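Local coordinates for NANS (YJHS), A 9-O-acetyl N-acetylneuraminic acid esterase (Escherichia coli O157:H7 EDL933, PDB 3PT5), which probably removes the 9-O-acetyl group from 9-O-acetyl-N-acetylneuraminate, so that the bacterium can grow on this mucosal sialic acid, at residues 157-168 against 209-218. Numbering follows the deposited sequence.
Sequences WGTDTPLYQDLV and HMVEAFRRDL
Helix 162-168 and helix 209-218 of this SGNH hydrolase run in roughly the same direction, their axes 38° apart and 10.9 Å at closest approach, while the type II turn G158-T161 brings T159 CA within 5.0 Å of M210 CA. Knob-into-hole packing is illustrated by Y164, whose ring spans the space between the helices and sits among M210, A213, F214 and D217. A chi1 of 173°, which swings CG away from the backbone N, carries the ring toward helix 209-218, and OH donates to D217 OD2 at 2.6 Å, arriving from above the carboxylate plane. M210 slides past the ring in the opposite direction, CG lying 3.4 Å from Y164 CD1. The extended chi1 and chi2 of M210 carry SD to the edge of the tyrosine ring and obliquely beside W157, a double Met-aromatic contact; the bend at chi3 (73°) then sets CE 3.9 Å from W157 CE3. Beyond Y164, L167 and V168 pack on F214, whose ring also meets F183 and V186 of strand 182-189 and W233 of strand 233-236; L167 touches W233 too, so both helices pack on the central sheet. At the turn, T159 CG2 presses on A213 CB at 3.4 Å, tighter than ordinary van der Waals contact.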
# COMPACT_ATOMS: atom_id res chain seq x y z
N TRP A 157 -11.07 -9.61 3.56
CA TRP A 157 -10.52 -10.07 2.29
C TRP A 157 -11.05 -11.47 2.02
O TRP A 157 -11.46 -12.18 2.94
CB TRP A 157 -8.98 -10.08 2.33
CG TRP A 157 -8.37 -8.71 2.30
CD1 TRP A 157 -7.80 -8.04 3.36
CD2 TRP A 157 -8.28 -7.83 1.18
NE1 TRP A 157 -7.37 -6.80 2.96
CE2 TRP A 157 -7.66 -6.64 1.62
CE3 TRP A 157 -8.64 -7.94 -0.17
CZ2 TRP A 157 -7.39 -5.55 0.76
CZ3 TRP A 157 -8.38 -6.86 -1.02
CH2 TRP A 157 -7.76 -5.68 -0.54
N GLY A 158 -11.06 -11.86 0.75
CA GLY A 158 -11.50 -13.19 0.33
C GLY A 158 -12.19 -13.07 -1.01
O GLY A 158 -12.66 -12.01 -1.37
N THR A 159 -12.24 -14.14 -1.78
CA THR A 159 -12.84 -14.02 -3.10
C THR A 159 -14.29 -13.54 -2.95
O THR A 159 -15.02 -14.00 -2.07
CB THR A 159 -12.74 -15.34 -3.88
OG1 THR A 159 -11.40 -15.85 -3.74
CG2 THR A 159 -13.04 -15.09 -5.35
N ASP A 160 -14.64 -12.56 -3.78
CA ASP A 160 -15.95 -11.88 -3.86
C ASP A 160 -16.45 -10.98 -2.71
O ASP A 160 -17.59 -10.48 -2.75
CB ASP A 160 -17.04 -12.82 -4.36
CG ASP A 160 -16.76 -13.32 -5.79
OD1 ASP A 160 -16.28 -12.52 -6.65
OD2 ASP A 160 -17.00 -14.51 -6.03
N THR A 161 -15.60 -10.73 -1.71
CA THR A 161 -15.90 -9.68 -0.74
C THR A 161 -15.81 -8.29 -1.38
O THR A 161 -15.17 -8.13 -2.44
CB THR A 161 -14.90 -9.71 0.43
OG1 THR A 161 -13.62 -9.30 -0.05
CG2 THR A 161 -14.80 -11.08 1.02
N PRO A 162 -16.42 -7.26 -0.76
CA PRO A 162 -16.26 -5.89 -1.22
C PRO A 162 -14.82 -5.46 -1.44
O PRO A 162 -14.54 -4.78 -2.42
CB PRO A 162 -16.91 -5.06 -0.12
CG PRO A 162 -18.06 -5.95 0.28
CD PRO A 162 -17.58 -7.36 0.17
N LEU A 163 -13.91 -5.84 -0.55
CA LEU A 163 -12.50 -5.49 -0.73
C LEU A 163 -11.91 -6.14 -1.97
O LEU A 163 -11.15 -5.51 -2.70
CB LEU A 163 -11.66 -5.82 0.50
CG LEU A 163 -11.83 -4.93 1.73
CD1 LEU A 163 -10.91 -5.42 2.83
CD2 LEU A 163 -11.54 -3.44 1.42
N TYR A 164 -12.28 -7.40 -2.24
CA TYR A 164 -11.82 -8.07 -3.45
C TYR A 164 -12.36 -7.38 -4.71
O TYR A 164 -11.63 -7.16 -5.66
CB TYR A 164 -12.19 -9.56 -3.46
CG TYR A 164 -11.86 -10.20 -4.79
CD1 TYR A 164 -10.57 -10.67 -5.05
CD2 TYR A 164 -12.82 -10.28 -5.81
CE1 TYR A 164 -10.24 -11.25 -6.28
CE2 TYR A 164 -12.50 -10.85 -7.05
CZ TYR A 164 -11.21 -11.32 -7.27
OH TYR A 164 -10.85 -11.87 -8.49
N GLN A 165 -13.64 -7.03 -4.68
CA GLN A 165 -14.32 -6.37 -5.79
C GLN A 165 -13.68 -5.05 -6.12
O GLN A 165 -13.56 -4.68 -7.28
CB GLN A 165 -15.77 -6.11 -5.44
CG GLN A 165 -16.61 -7.36 -5.40
CD GLN A 165 -18.05 -7.03 -5.02
OE1 GLN A 165 -18.75 -6.31 -5.74
NE2 GLN A 165 -18.49 -7.54 -3.87
N ASP A 166 -13.25 -4.34 -5.07
CA ASP A 166 -12.62 -3.03 -5.16
C ASP A 166 -11.23 -3.20 -5.79
O ASP A 166 -10.85 -2.45 -6.69
CB ASP A 166 -12.57 -2.45 -3.74
CG ASP A 166 -12.13 -0.98 -3.70
OD1 ASP A 166 -10.90 -0.74 -3.66
OD2 ASP A 166 -13.00 -0.07 -3.64
N LEU A 167 -10.50 -4.21 -5.33
CA LEU A 167 -9.19 -4.56 -5.88
C LEU A 167 -9.24 -4.87 -7.38
O LEU A 167 -8.46 -4.32 -8.16
CB LEU A 167 -8.63 -5.75 -5.11
CG LEU A 167 -7.32 -6.39 -5.57
CD1 LEU A 167 -6.17 -5.43 -5.35
CD2 LEU A 167 -7.11 -7.68 -4.83
N VAL A 168 -10.17 -5.75 -7.77
CA VAL A 168 -10.33 -6.16 -9.18
C VAL A 168 -10.89 -5.02 -10.03
O VAL A 168 -10.34 -4.70 -11.09
CB VAL A 168 -11.18 -7.46 -9.28
CG1 VAL A 168 -11.74 -7.67 -10.71
CG2 VAL A 168 -10.33 -8.64 -8.91
N HIS A 209 -6.49 -18.64 -3.05
CA HIS A 209 -7.72 -18.62 -3.82
C HIS A 209 -8.04 -17.24 -4.37
O HIS A 209 -8.53 -17.08 -5.50
CB HIS A 209 -8.87 -19.17 -2.98
CG HIS A 209 -8.79 -20.65 -2.75
ND1 HIS A 209 -9.34 -21.27 -1.65
CD2 HIS A 209 -8.23 -21.63 -3.49
CE1 HIS A 209 -9.11 -22.57 -1.71
NE2 HIS A 209 -8.44 -22.82 -2.83
N MET A 210 -7.72 -16.21 -3.59
CA MET A 210 -7.95 -14.84 -4.03
C MET A 210 -7.01 -14.42 -5.16
O MET A 210 -7.39 -13.71 -6.09
CB MET A 210 -7.85 -13.87 -2.86
CG MET A 210 -8.53 -12.59 -3.16
SD MET A 210 -8.41 -11.31 -1.88
CE MET A 210 -6.70 -10.82 -2.05
N VAL A 211 -5.75 -14.83 -5.05
CA VAL A 211 -4.80 -14.57 -6.12
C VAL A 211 -5.24 -15.28 -7.41
O VAL A 211 -5.21 -14.69 -8.47
CB VAL A 211 -3.39 -15.01 -5.75
CG1 VAL A 211 -2.48 -14.82 -6.93
CG2 VAL A 211 -2.88 -14.21 -4.56
N GLU A 212 -5.67 -16.54 -7.32
CA GLU A 212 -6.15 -17.21 -8.54
C GLU A 212 -7.41 -16.53 -9.12
O GLU A 212 -7.55 -16.44 -10.35
CB GLU A 212 -6.45 -18.70 -8.31
CG GLU A 212 -5.34 -19.55 -7.73
CD GLU A 212 -5.84 -20.92 -7.28
OE1 GLU A 212 -6.73 -21.00 -6.40
OE2 GLU A 212 -5.31 -21.94 -7.78
N ALA A 213 -8.30 -16.06 -8.26
CA ALA A 213 -9.51 -15.36 -8.73
C ALA A 213 -9.14 -14.05 -9.42
O ALA A 213 -9.68 -13.71 -10.48
CB ALA A 213 -10.49 -15.11 -7.56
N PHE A 214 -8.21 -13.31 -8.82
CA PHE A 214 -7.71 -12.08 -9.39
C PHE A 214 -7.17 -12.33 -10.82
O PHE A 214 -7.47 -11.58 -11.76
CB PHE A 214 -6.61 -11.50 -8.47
CG PHE A 214 -6.03 -10.17 -8.94
CD1 PHE A 214 -6.65 -8.97 -8.61
CD2 PHE A 214 -4.83 -10.14 -9.67
CE1 PHE A 214 -6.11 -7.73 -9.02
CE2 PHE A 214 -4.27 -8.91 -10.09
CZ PHE A 214 -4.90 -7.70 -9.76
N ARG A 215 -6.37 -13.37 -10.97
CA ARG A 215 -5.74 -13.69 -12.25
C ARG A 215 -6.76 -14.11 -13.31
O ARG A 215 -6.66 -13.68 -14.46
CB ARG A 215 -4.64 -14.74 -12.06
CG ARG A 215 -3.46 -14.15 -11.29
CD ARG A 215 -2.39 -15.18 -10.93
NE ARG A 215 -1.22 -14.49 -10.41
CZ ARG A 215 -0.11 -15.05 -9.91
NH1 ARG A 215 0.05 -16.37 -9.84
NH2 ARG A 215 0.88 -14.25 -9.48
N ARG A 216 -7.77 -14.89 -12.90
CA ARG A 216 -8.87 -15.24 -13.79
C ARG A 216 -9.58 -13.97 -14.24
O ARG A 216 -9.79 -13.76 -15.44
CB ARG A 216 -9.87 -16.21 -13.12
CG ARG A 216 -9.32 -17.63 -12.90
CD ARG A 216 -10.40 -18.63 -12.51
NE ARG A 216 -10.97 -18.36 -11.18
CZ ARG A 216 -10.49 -18.84 -10.04
NH1 ARG A 216 -9.43 -19.65 -10.03
NH2 ARG A 216 -11.09 -18.53 -8.89
N ASP A 217 -9.88 -13.08 -13.29
CA ASP A 217 -10.65 -11.86 -13.56
C ASP A 217 -9.93 -10.79 -14.39
O ASP A 217 -10.58 -9.92 -14.98
CB ASP A 217 -11.17 -11.25 -12.24
CG ASP A 217 -12.29 -12.08 -11.61
OD1 ASP A 217 -12.87 -12.95 -12.29
OD2 ASP A 217 -12.60 -11.87 -10.43
N LEU A 218 -8.60 -10.85 -14.45
CA LEU A 218 -7.80 -9.86 -15.18
C LEU A 218 -7.20 -10.42 -16.47
O LEU A 218 -6.73 -9.66 -17.32
CB LEU A 218 -6.67 -9.31 -14.28
CG LEU A 218 -7.01 -8.15 -13.33
CD1 LEU A 218 -7.40 -6.93 -14.15
CD2 LEU A 218 -8.11 -8.52 -12.34